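Local coordinates for ABC transporter, solute-binding protein (Staphylococcus aureus, PDB 6LKJ) that binds a hexose 6-phosphate between its two lobes and probably hands such a solute to an ABC transporter for uptake, at residues S35-L40 / S61-H66; M98-V103 / G210-V215; S132-T137 / A164-K169; T139-M144 / I284-F289. One frame throughout, in Å; residues are numbered along the deposited sequence.

Interaction 1. Residues S35-L40 / S61-H66. With BGP (6-O-phosphono-beta-D-galactopyranose), chain B.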
# COMPACT_ATOMS: atom_id res chain seq x y z
N SER A 35 -8.67 1.25 6.84
CA SER A 35 -8.26 0.19 5.94
C SER A 35 -8.85 0.43 4.55
O SER A 35 -9.92 1.03 4.41
CB SER A 35 -8.69 -1.17 6.47
OG SER A 35 -8.19 -1.40 7.78
N THR A 36 -8.13 -0.03 3.52
CA THR A 36 -8.51 0.28 2.15
C THR A 36 -9.95 -0.13 1.85
O THR A 36 -10.77 0.70 1.46
CB THR A 36 -7.55 -0.42 1.17
OG1 THR A 36 -6.21 0.03 1.40
CG2 THR A 36 -7.95 -0.11 -0.26
N GLN A 37 -10.26 -1.41 2.04
CA GLN A 37 -11.60 -1.89 1.71
C GLN A 37 -12.66 -1.37 2.66
O GLN A 37 -13.83 -1.30 2.28
CB GLN A 37 -11.61 -3.42 1.68
CG GLN A 37 -10.79 -4.02 0.55
CD GLN A 37 -11.22 -3.50 -0.81
OE1 GLN A 37 -12.40 -3.45 -1.13
NE2 GLN A 37 -10.24 -3.10 -1.62
N VAL A 38 -12.29 -1.01 3.89
CA VAL A 38 -13.25 -0.40 4.81
C VAL A 38 -13.64 0.99 4.31
O VAL A 38 -14.82 1.35 4.31
CB VAL A 38 -12.67 -0.35 6.23
CG1 VAL A 38 -13.59 0.45 7.15
CG2 VAL A 38 -12.46 -1.75 6.78
N LEU A 39 -12.66 1.78 3.88
CA LEU A 39 -12.95 3.09 3.30
C LEU A 39 -13.82 2.95 2.06
O LEU A 39 -14.76 3.73 1.87
CB LEU A 39 -11.65 3.82 2.96
CG LEU A 39 -10.74 4.24 4.11
CD1 LEU A 39 -9.38 4.67 3.58
CD2 LEU A 39 -11.38 5.35 4.93
N LEU A 40 -13.53 1.96 1.22
CA LEU A 40 -14.30 1.77 -0.01
C LEU A 40 -15.73 1.33 0.30
O LEU A 40 -16.67 1.74 -0.37
CB LEU A 40 -13.61 0.76 -0.91
CG LEU A 40 -12.32 1.23 -1.58
CD1 LEU A 40 -11.53 0.05 -2.13
CD2 LEU A 40 -12.62 2.23 -2.68
N SER A 61 -6.45 0.23 -8.79
CA SER A 61 -6.68 -0.27 -10.14
C SER A 61 -7.13 -1.72 -10.16
O SER A 61 -7.61 -2.19 -11.20
CB SER A 61 -5.40 -0.12 -10.98
OG SER A 61 -4.44 -1.10 -10.63
N GLU A 62 -7.01 -2.44 -9.05
CA GLU A 62 -7.34 -3.86 -9.00
C GLU A 62 -8.35 -4.23 -7.93
O GLU A 62 -8.88 -5.35 -7.97
CB GLU A 62 -6.07 -4.70 -8.80
CG GLU A 62 -5.11 -4.66 -9.98
CD GLU A 62 -3.72 -5.14 -9.62
OE1 GLU A 62 -3.43 -5.28 -8.41
OE2 GLU A 62 -2.92 -5.39 -10.54
N THR A 63 -8.64 -3.35 -6.96
CA THR A 63 -9.48 -3.73 -5.83
C THR A 63 -10.66 -2.78 -5.62
O THR A 63 -11.22 -2.74 -4.52
CB THR A 63 -8.66 -3.81 -4.54
OG1 THR A 63 -8.04 -2.55 -4.27
CG2 THR A 63 -7.59 -4.89 -4.65
N ILE A 64 -11.06 -2.02 -6.63
CA ILE A 64 -12.28 -1.22 -6.55
C ILE A 64 -13.44 -2.11 -6.98
O ILE A 64 -13.58 -2.44 -8.16
CB ILE A 64 -12.19 0.05 -7.41
CG1 ILE A 64 -11.28 1.08 -6.73
CG2 ILE A 64 -13.57 0.65 -7.62
CD1 ILE A 64 -11.05 2.33 -7.55
N ASP A 65 -14.26 -2.52 -6.02
CA ASP A 65 -15.37 -3.42 -6.31
C ASP A 65 -16.57 -2.71 -6.91
O ASP A 65 -17.35 -3.34 -7.62
CB ASP A 65 -15.80 -4.16 -5.04
CG ASP A 65 -14.73 -5.10 -4.52
OD1 ASP A 65 -14.76 -5.42 -3.31
OD2 ASP A 65 -13.87 -5.53 -5.31
N HIS A 66 -16.73 -1.41 -6.64
CA HIS A 66 -17.88 -0.63 -7.11
C HIS A 66 -17.37 0.53 -7.95
O HIS A 66 -17.21 1.66 -7.44
CB HIS A 66 -18.72 -0.14 -5.93
CG HIS A 66 -19.00 -1.20 -4.91
ND1 HIS A 66 -19.81 -2.29 -5.17
CD2 HIS A 66 -18.57 -1.35 -3.63
CE1 HIS A 66 -19.87 -3.06 -4.09
NE2 HIS A 66 -19.13 -2.51 -3.15
C1 BGP B . 0.03 -0.66 1.38
C2 BGP B . -0.37 0.17 0.17
C3 BGP B . -0.66 1.58 0.57
C4 BGP B . -1.71 1.64 1.65
C5 BGP B . -1.30 0.79 2.85
C6 BGP B . -2.36 0.82 3.89
O1 BGP B . 0.23 -1.94 1.01
O2 BGP B . 0.71 0.16 -0.80
O3 BGP B . -1.14 2.31 -0.58
O4 BGP B . -2.94 1.13 1.10
O5 BGP B . -1.03 -0.60 2.45
O6 BGP B . -3.51 0.22 3.40
P BGP B . -4.19 -1.02 4.25
O1P BGP B . -3.27 -2.21 4.24
O2P BGP B . -5.50 -1.39 3.60
O3P BGP B . -4.44 -0.58 5.67
O HOH W 1 -7.39 -3.37 -1.34

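Interaction 2. Residues M98-V103 / G210-V215. With BGP (6-O-phosphono-beta-D-galactopyranose), chain B.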
# COMPACT_ATOMS: atom_id res chain seq x y z
N MET A 98 4.81 0.80 -4.12
CA MET A 98 4.97 0.45 -2.71
C MET A 98 5.26 -1.04 -2.58
O MET A 98 4.34 -1.87 -2.68
CB MET A 98 3.74 0.82 -1.90
CG MET A 98 3.94 0.66 -0.41
SD MET A 98 4.96 1.99 0.25
CE MET A 98 3.82 3.36 0.15
N PRO A 99 6.51 -1.43 -2.34
CA PRO A 99 6.81 -2.84 -2.09
C PRO A 99 6.20 -3.29 -0.76
O PRO A 99 6.31 -2.60 0.25
CB PRO A 99 8.34 -2.89 -2.05
CG PRO A 99 8.79 -1.62 -2.69
CD PRO A 99 7.73 -0.61 -2.39
N THR A 100 5.54 -4.44 -0.79
CA THR A 100 5.17 -5.11 0.45
C THR A 100 6.40 -5.82 1.00
O THR A 100 7.25 -6.31 0.24
CB THR A 100 4.04 -6.11 0.22
OG1 THR A 100 4.44 -7.08 -0.76
CG2 THR A 100 2.79 -5.40 -0.27
N VAL A 101 6.52 -5.86 2.33
CA VAL A 101 7.74 -6.33 2.97
C VAL A 101 7.40 -7.21 4.17
O VAL A 101 6.29 -7.20 4.69
CB VAL A 101 8.64 -5.16 3.43
CG1 VAL A 101 9.11 -4.33 2.24
CG2 VAL A 101 7.90 -4.30 4.44
N ILE A 102 8.40 -7.98 4.59
CA ILE A 102 8.42 -8.62 5.90
C ILE A 102 9.23 -7.73 6.83
O ILE A 102 10.33 -7.28 6.47
CB ILE A 102 9.03 -10.03 5.83
CG1 ILE A 102 8.18 -10.95 4.97
CG2 ILE A 102 9.22 -10.61 7.23
CD1 ILE A 102 8.86 -12.26 4.61
N VAL A 103 8.70 -7.45 8.01
CA VAL A 103 9.41 -6.69 9.04
C VAL A 103 9.79 -7.65 10.15
O VAL A 103 8.98 -8.48 10.58
CB VAL A 103 8.57 -5.51 9.57
CG1 VAL A 103 8.37 -4.50 8.47
CG2 VAL A 103 7.22 -5.99 10.09
N GLY A 210 9.77 -13.94 -3.84
CA GLY A 210 9.01 -13.04 -4.69
C GLY A 210 8.30 -11.96 -3.89
O GLY A 210 7.45 -12.26 -3.05
N THR A 211 8.65 -10.71 -4.15
CA THR A 211 8.10 -9.56 -3.44
C THR A 211 7.00 -8.93 -4.28
O THR A 211 7.23 -8.56 -5.44
CB THR A 211 9.19 -8.54 -3.14
OG1 THR A 211 10.21 -9.14 -2.33
CG2 THR A 211 8.61 -7.34 -2.41
N MET A 212 5.81 -8.79 -3.69
CA MET A 212 4.71 -8.13 -4.38
C MET A 212 4.93 -6.62 -4.38
O MET A 212 5.23 -6.03 -3.35
CB MET A 212 3.38 -8.48 -3.71
CG MET A 212 2.19 -7.71 -4.28
SD MET A 212 1.73 -8.30 -5.92
CE MET A 212 1.41 -10.02 -5.56
N LEU A 213 4.77 -6.01 -5.55
CA LEU A 213 4.91 -4.56 -5.71
C LEU A 213 3.53 -3.95 -5.90
O LEU A 213 2.85 -4.24 -6.89
CB LEU A 213 5.82 -4.22 -6.89
CG LEU A 213 6.03 -2.72 -7.12
CD1 LEU A 213 6.73 -2.08 -5.93
CD2 LEU A 213 6.82 -2.47 -8.40
N ASN A 214 3.12 -3.11 -4.95
CA ASN A 214 1.85 -2.42 -5.05
C ASN A 214 1.98 -1.20 -5.95
O ASN A 214 2.92 -0.41 -5.80
CB ASN A 214 1.36 -1.97 -3.67
CG ASN A 214 1.10 -3.13 -2.73
OD1 ASN A 214 1.08 -4.29 -3.14
ND2 ASN A 214 0.88 -2.82 -1.46
N VAL A 215 1.05 -1.06 -6.89
CA VAL A 215 0.90 0.17 -7.66
C VAL A 215 -0.24 0.94 -7.02
O VAL A 215 -1.42 0.69 -7.31
CB VAL A 215 0.65 -0.12 -9.14
CG1 VAL A 215 0.59 1.19 -9.93
CG2 VAL A 215 1.73 -1.02 -9.71
C1 BGP B . 0.03 -0.66 1.38
C2 BGP B . -0.37 0.17 0.17
C3 BGP B . -0.66 1.58 0.57
C4 BGP B . -1.71 1.64 1.65
C5 BGP B . -1.30 0.79 2.85
C6 BGP B . -2.36 0.82 3.89
O1 BGP B . 0.23 -1.94 1.01
O2 BGP B . 0.71 0.16 -0.80
O3 BGP B . -1.14 2.31 -0.58
O4 BGP B . -2.94 1.13 1.10
O5 BGP B . -1.03 -0.60 2.45
O6 BGP B . -3.51 0.22 3.40
P BGP B . -4.19 -1.02 4.25
O1P BGP B . -3.27 -2.21 4.24
O2P BGP B . -5.50 -1.39 3.60
O3P BGP B . -4.44 -0.58 5.67
O HOH W 2 5.84 -9.53 -0.74

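Interaction 3. Residues S132-T137 / A164-K169. With BGP (6-O-phosphono-beta-D-galactopyranose), chain B.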
# COMPACT_ATOMS: atom_id res chain seq x y z
N SER A 132 -2.13 -8.61 8.58
CA SER A 132 -3.40 -7.91 8.65
C SER A 132 -4.46 -8.60 7.79
O SER A 132 -4.15 -9.33 6.84
CB SER A 132 -3.25 -6.45 8.21
OG SER A 132 -2.76 -6.34 6.89
N ASN A 133 -5.72 -8.36 8.15
CA ASN A 133 -6.90 -8.97 7.54
C ASN A 133 -6.89 -8.81 6.02
O ASN A 133 -7.02 -7.69 5.51
CB ASN A 133 -8.17 -8.33 8.12
CG ASN A 133 -9.43 -9.10 7.77
OD1 ASN A 133 -9.45 -9.92 6.85
ND2 ASN A 133 -10.51 -8.83 8.50
N PRO A 134 -6.74 -9.91 5.28
CA PRO A 134 -6.77 -9.82 3.81
C PRO A 134 -8.12 -9.44 3.24
O PRO A 134 -8.19 -9.06 2.06
CB PRO A 134 -6.35 -11.22 3.36
CG PRO A 134 -6.74 -12.11 4.49
CD PRO A 134 -6.54 -11.29 5.74
N ASN A 135 -9.20 -9.53 4.03
CA ASN A 135 -10.52 -9.16 3.54
C ASN A 135 -10.73 -7.65 3.55
O ASN A 135 -11.54 -7.14 2.77
CB ASN A 135 -11.61 -9.84 4.38
CG ASN A 135 -11.53 -11.35 4.34
OD1 ASN A 135 -11.59 -11.96 3.27
ND2 ASN A 135 -11.39 -11.97 5.50
N THR A 136 -10.03 -6.93 4.43
CA THR A 136 -10.26 -5.51 4.61
C THR A 136 -9.09 -4.62 4.21
O THR A 136 -9.30 -3.43 3.98
CB THR A 136 -10.61 -5.21 6.08
OG1 THR A 136 -9.56 -5.68 6.92
CG2 THR A 136 -11.92 -5.90 6.47
N THR A 137 -7.88 -5.16 4.13
CA THR A 137 -6.69 -4.35 3.92
C THR A 137 -6.05 -4.63 2.57
O THR A 137 -6.19 -5.73 2.01
CB THR A 137 -5.65 -4.61 5.02
OG1 THR A 137 -5.15 -5.94 4.91
CG2 THR A 137 -6.27 -4.42 6.40
N ALA A 164 0.38 -17.88 11.84
CA ALA A 164 0.48 -16.47 12.18
C ALA A 164 -0.81 -15.98 12.82
O ALA A 164 -1.86 -16.62 12.74
CB ALA A 164 0.81 -15.62 10.95
N MET A 165 -0.70 -14.82 13.46
CA MET A 165 -1.84 -14.14 14.08
C MET A 165 -2.33 -13.04 13.15
O MET A 165 -1.54 -12.18 12.73
CB MET A 165 -1.46 -13.55 15.44
CG MET A 165 -0.73 -14.51 16.36
SD MET A 165 -1.65 -16.03 16.68
CE MET A 165 -3.19 -15.37 17.31
N GLN A 166 -3.62 -13.06 12.82
CA GLN A 166 -4.20 -12.04 11.97
C GLN A 166 -4.68 -10.86 12.81
O GLN A 166 -5.40 -11.04 13.79
CB GLN A 166 -5.37 -12.61 11.16
CG GLN A 166 -5.97 -11.60 10.18
CD GLN A 166 -7.19 -12.14 9.46
OE1 GLN A 166 -8.28 -11.57 9.56
NE2 GLN A 166 -7.02 -13.23 8.73
N LEU A 167 -4.26 -9.66 12.43
CA LEU A 167 -4.65 -8.43 13.09
C LEU A 167 -5.62 -7.65 12.21
O LEU A 167 -5.66 -7.82 10.99
CB LEU A 167 -3.43 -7.57 13.43
CG LEU A 167 -2.29 -8.30 14.14
CD1 LEU A 167 -1.11 -7.36 14.37
CD2 LEU A 167 -2.76 -8.90 15.46
N SER A 168 -6.42 -6.80 12.86
CA SER A 168 -7.43 -6.05 12.12
C SER A 168 -6.80 -4.97 11.24
O SER A 168 -7.21 -4.78 10.09
CB SER A 168 -8.42 -5.42 13.10
OG SER A 168 -9.40 -4.67 12.40
N LYS A 169 -5.79 -4.27 11.76
CA LYS A 169 -5.22 -3.11 11.09
C LYS A 169 -3.79 -3.39 10.63
O LYS A 169 -3.00 -4.00 11.36
CB LYS A 169 -5.23 -1.89 12.02
CG LYS A 169 -6.62 -1.53 12.53
CD LYS A 169 -7.50 -1.01 11.41
CE LYS A 169 -7.00 0.33 10.90
NZ LYS A 169 -7.98 0.97 9.98
C1 BGP B . 0.03 -0.66 1.38
C2 BGP B . -0.37 0.17 0.17
C3 BGP B . -0.66 1.58 0.57
C4 BGP B . -1.71 1.64 1.65
C5 BGP B . -1.30 0.79 2.85
C6 BGP B . -2.36 0.82 3.89
O1 BGP B . 0.23 -1.94 1.01
O2 BGP B . 0.71 0.16 -0.80
O3 BGP B . -1.14 2.31 -0.58
O4 BGP B . -2.94 1.13 1.10
O5 BGP B . -1.03 -0.60 2.45
O6 BGP B . -3.51 0.22 3.40
P BGP B . -4.19 -1.02 4.25
O1P BGP B . -3.27 -2.21 4.24
O2P BGP B . -5.50 -1.39 3.60
O3P BGP B . -4.44 -0.58 5.67

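Interaction 4. Residues T139-M144 / I284-F289. With BGP (6-O-phosphono-beta-D-galactopyranose), chain B.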
# COMPACT_ATOMS: atom_id res chain seq x y z
N THR A 139 -2.67 -4.42 2.31
CA THR A 139 -1.42 -5.09 2.64
C THR A 139 -1.64 -6.58 2.87
O THR A 139 -0.90 -7.42 2.34
CB THR A 139 -0.79 -4.44 3.87
OG1 THR A 139 -0.68 -3.03 3.66
CG2 THR A 139 0.59 -5.02 4.13
N GLY A 140 -2.64 -6.94 3.68
CA GLY A 140 -2.92 -8.34 3.91
C GLY A 140 -3.32 -9.08 2.65
O GLY A 140 -2.90 -10.21 2.41
N TYR A 141 -4.14 -8.43 1.81
CA TYR A 141 -4.57 -9.05 0.56
C TYR A 141 -3.40 -9.27 -0.39
O TYR A 141 -3.28 -10.33 -1.01
CB TYR A 141 -5.65 -8.20 -0.10
CG TYR A 141 -5.99 -8.61 -1.52
CD1 TYR A 141 -6.76 -9.74 -1.77
CD2 TYR A 141 -5.56 -7.86 -2.60
CE1 TYR A 141 -7.08 -10.12 -3.06
CE2 TYR A 141 -5.87 -8.23 -3.90
CZ TYR A 141 -6.63 -9.36 -4.13
OH TYR A 141 -6.94 -9.72 -5.41
N GLN A 142 -2.52 -8.27 -0.51
CA GLN A 142 -1.39 -8.39 -1.42
C GLN A 142 -0.37 -9.41 -0.93
O GLN A 142 0.26 -10.09 -1.74
CB GLN A 142 -0.72 -7.02 -1.61
CG GLN A 142 -1.53 -6.05 -2.45
CD GLN A 142 -1.62 -6.48 -3.90
OE1 GLN A 142 -2.53 -7.21 -4.29
NE2 GLN A 142 -0.67 -6.02 -4.71
N HIS A 143 -0.22 -9.55 0.39
CA HIS A 143 0.69 -10.55 0.92
C HIS A 143 0.16 -11.96 0.68
O HIS A 143 0.94 -12.88 0.38
CB HIS A 143 0.92 -10.32 2.42
CG HIS A 143 2.08 -9.41 2.71
ND1 HIS A 143 3.39 -9.81 2.56
CD2 HIS A 143 2.12 -8.13 3.16
CE1 HIS A 143 4.19 -8.81 2.89
NE2 HIS A 143 3.45 -7.79 3.26
N MET A 144 -1.15 -12.16 0.83
CA MET A 144 -1.73 -13.47 0.55
C MET A 144 -1.62 -13.82 -0.93
O MET A 144 -1.44 -15.00 -1.27
CB MET A 144 -3.19 -13.51 1.00
CG MET A 144 -3.38 -13.40 2.52
SD MET A 144 -2.39 -14.57 3.47
CE MET A 144 -1.10 -13.51 4.11
N ILE A 284 -6.81 -12.94 -11.29
CA ILE A 284 -8.00 -13.47 -10.63
C ILE A 284 -8.69 -12.32 -9.90
O ILE A 284 -8.01 -11.53 -9.22
CB ILE A 284 -7.64 -14.62 -9.68
CG1 ILE A 284 -7.24 -15.86 -10.48
CG2 ILE A 284 -8.80 -14.95 -8.74
CD1 ILE A 284 -6.75 -17.02 -9.63
N PRO A 285 -10.01 -12.18 -10.01
CA PRO A 285 -10.69 -11.03 -9.38
C PRO A 285 -10.49 -11.00 -7.87
O PRO A 285 -10.33 -12.03 -7.21
CB PRO A 285 -12.16 -11.24 -9.74
CG PRO A 285 -12.11 -12.04 -11.00
CD PRO A 285 -10.94 -12.97 -10.83
N HIS A 286 -10.52 -9.77 -7.33
CA HIS A 286 -10.29 -9.53 -5.91
C HIS A 286 -11.21 -10.39 -5.04
O HIS A 286 -10.74 -11.11 -4.15
CB HIS A 286 -10.49 -8.04 -5.62
CG HIS A 286 -10.60 -7.70 -4.16
ND1 HIS A 286 -9.54 -7.79 -3.29
CD2 HIS A 286 -11.65 -7.26 -3.43
CE1 HIS A 286 -9.93 -7.42 -2.08
NE2 HIS A 286 -11.21 -7.09 -2.14
N HIS A 287 -12.51 -10.33 -5.29
CA HIS A 287 -13.46 -11.10 -4.48
C HIS A 287 -13.26 -12.60 -4.66
O HIS A 287 -13.39 -13.36 -3.70
CB HIS A 287 -14.89 -10.70 -4.83
CG HIS A 287 -15.24 -10.89 -6.27
ND1 HIS A 287 -14.92 -9.97 -7.25
CD2 HIS A 287 -15.87 -11.90 -6.91
CE1 HIS A 287 -15.35 -10.40 -8.42
NE2 HIS A 287 -15.93 -11.57 -8.24
N LYS A 288 -12.91 -13.04 -5.87
CA LYS A 288 -12.75 -14.47 -6.13
C LYS A 288 -11.54 -15.04 -5.41
O LYS A 288 -11.58 -16.17 -4.91
CB LYS A 288 -12.65 -14.72 -7.63
CG LYS A 288 -13.90 -14.35 -8.41
CD LYS A 288 -14.99 -15.40 -8.24
CE LYS A 288 -15.69 -15.66 -9.56
NZ LYS A 288 -16.16 -14.39 -10.20
N PHE A 289 -10.44 -14.28 -5.37
CA PHE A 289 -9.25 -14.75 -4.66
C PHE A 289 -9.54 -14.90 -3.17
O PHE A 289 -9.04 -15.83 -2.52
CB PHE A 289 -8.08 -13.79 -4.89
CG PHE A 289 -6.83 -14.19 -4.17
CD1 PHE A 289 -5.96 -15.13 -4.71
CD2 PHE A 289 -6.51 -13.63 -2.94
CE1 PHE A 289 -4.81 -15.50 -4.05
CE2 PHE A 289 -5.35 -14.00 -2.27
CZ PHE A 289 -4.50 -14.93 -2.83
C1 BGP B . 0.03 -0.66 1.38
C2 BGP B . -0.37 0.17 0.17
C3 BGP B . -0.66 1.58 0.57
C4 BGP B . -1.71 1.64 1.65
C5 BGP B . -1.30 0.79 2.85
C6 BGP B . -2.36 0.82 3.89
O1 BGP B . 0.23 -1.94 1.01
O2 BGP B . 0.71 0.16 -0.80
O3 BGP B . -1.14 2.31 -0.58
O4 BGP B . -2.94 1.13 1.10
O5 BGP B . -1.03 -0.60 2.45
O6 BGP B . -3.51 0.22 3.40
P BGP B . -4.19 -1.02 4.25
O1P BGP B . -3.27 -2.21 4.24
O2P BGP B . -5.50 -1.39 3.60
O3P BGP B . -4.44 -0.58 5.67
O HOH W 3 -6.54 -11.89 -6.99

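Interaction 1. Residues S35-L40 / S61-H66
Q37 and T63 meet where the first turn of helix 36-44 runs past the end of a short, weakly bonded helical turn at 61-63. The two backbones stay apart, 8.0 Å between the CA atoms of Q37 and T63, and side chains bridge the gap. The main link is a bond of 3.1 Å from Q37 NE2 to T63 O; the acceptor lies near the amide plane, and the donor is tilted from the carbonyl plane. A bend at chi2 (-56°) folds the glutamine across toward the carbonyl. A water adds a second route, accepting from the same NE2 and donating to T63 OG1, whose protein partner is V59 O. Beside this polar strip, L40 CD1 rests 3.7 Å from T63 O, and L40 CD2 meets I64 CG1 more loosely. T36, just before Q37, meets the sugar phosphate: its N and OG1 both donate to O2P, the hydroxyl at 2.7 Å. A helix N-terminus directed at a phosphate oxygen would be expected to stabilise its charge. Around the contact, F70 of strand 70-71 packs on L40 and I64, F55 of strand 54-56 on L40, and H286 of helix 286-292 lies against Q37, T63 and D65.

Interaction 2. Residues M98-V103 / G210-V215
M98 and N214 pair their backbones in both directions, an illustration of how strand pairing inside a sheet can deliver a side chain to a ligand. They form an antiparallel hydrogen-bonded pair between strands 93-105 and 213-221: M98 N donates to N214 O at 2.8 Å, lying in the carbonyl plane, whereas the return bond from N214 N comes from above the plane of the M98 carbonyl. The next pair, P99 with L213, is non-hydrogen-bonded, and its side chains run side by side with P99 CG 3.9 Å from L213 CD1. Packing is close again at T100, whose N and OG1 both donate to M212 O, the backbone N nearly in line with the carbonyl and the hydroxyl at 2.9 Å from one side. With chi1 at 59°, OG1 sits between the backbone N and the carbonyl carbon, while CG2 lies 3.4 Å from N214 ND2.

Beyond T100 the contact loosens, as 210-212 is loop rather than strand: T211 CG2 still touches T100 O, and a water donates to T100 OG1 and accepts from M212 N.

At the sugar end, N214 ND2 donates to the ligand O2 at 3.1 Å in a nearly straight bond (171°) and also lies 2.7 Å from the ligand O1, while M98 CG is 3.3 Å from O2. Q142 NE2 bonds to N214 OD1, which should fix the rotation of the amide. The chemistry implies a division of labour: strand pairing holds the asparagine backbone, and Q142 probably orients its amide, so that ND2 is presented to the sugar hydroxyl.

Interaction 3. Residues S132-T137 / A164-K169
The phosphate-facing turn between strand 129-132 and helix 138-151 is braced from behind by the end of strand 165-167. S132 and L167 form a parallel bridge, and just past it N133 N donates to L167 O at 2.9 Å; the N-H is directed somewhat off the oxygen (134°). The same carbonyl takes a CA-H contact from S132. Further out, the extended side chain of Q166 crosses N133 and P134 at a slant, its CG 3.8 Å from N133 CA.

Within the turn, N133 is used twice. Its CG stands opposite the backbone N (chi1 -168°), which lets OD1 accept from N135 N at 2.9 Å in an Asx turn, the donor lying above the amide plane. Its carbonyl oxygen accepts from T137 N, T136 N and T137 OG1, the last at 2.6 Å from above the carbonyl plane. Three donors, T136 N a long one, thus converge here and probably help fix the turn. T137 is the N-cap of the next helix, its OG1 also engaged with G140 N, and its CA comes within 3.2 Å of the ligand O2P. S132 OG bonds to T170 OG1, a hydroxyl that binds the sugar phosphate.

Strand, tight turn and capped helix N-terminus, with the parallel strand alongside, is the kind of strand-to-helix junction from which periplasmic-binding-protein folds present backbone N-H groups to an anionic ligand.

Interaction 4. Residues T139-M144 / I284-F289
Y141, H286 and F289 form an aromatic cluster that joins helix 138-151, whose N-terminus binds the sugar phosphate, to the C-terminal helix 286-292. H286 turns an edge toward the face of Y141, a T-shaped pair with ring centroids 4.5 Å apart and planes at 73°. It is ND1 that makes the approach, over the phenol face but displaced toward the rim, 3.4 Å from Y141 CE1. F289 meets the same ring differently: the planes are almost perpendicular, yet the approach is oblique, F289 CD2 coming within 3.6 Å of Y141 CE1. With chi1 at 169° the Y141 ring extends away from its backbone N, toward both partners.

One turn further along, M144 packs on the far rim of F289, with CB 3.9 Å from CE2 and the methionine carbonyl oxygen at the ring edge. At the start of the segment T139 turns to the ligand, where its N and OG1 both donate to O1P and OG1 accepts from the sugar O1. No direct hydrogen bond crosses between the two segments, but a water supplies a polar link: it lies 2.7 Å from Y141 OH and donates to I284 O, also at 2.7 Å.

In the fold
The four contacts surround one sugar phosphate, and each touches it. Along the chain interaction 1 closes first; interaction 3 is nested within the loop closed by interaction 2, and interaction 4 crosses both. Interactions 1 and 4 have centres about 11 Å apart and meet where T63 packs on Y141. Interactions 3 and 4 are about 12 Å apart, the turn of interaction 3 leading directly into helix 138-151, which carries interaction 4; interaction 2 reaches that helix where T100 packs on H143. Interactions 2 and 3 reach the same mixed sheet. Q37 N to T136 O and S35 OG to K169 NZ join interactions 1 and 3 across the phosphate end, consistent with a cleft closed around its ligand.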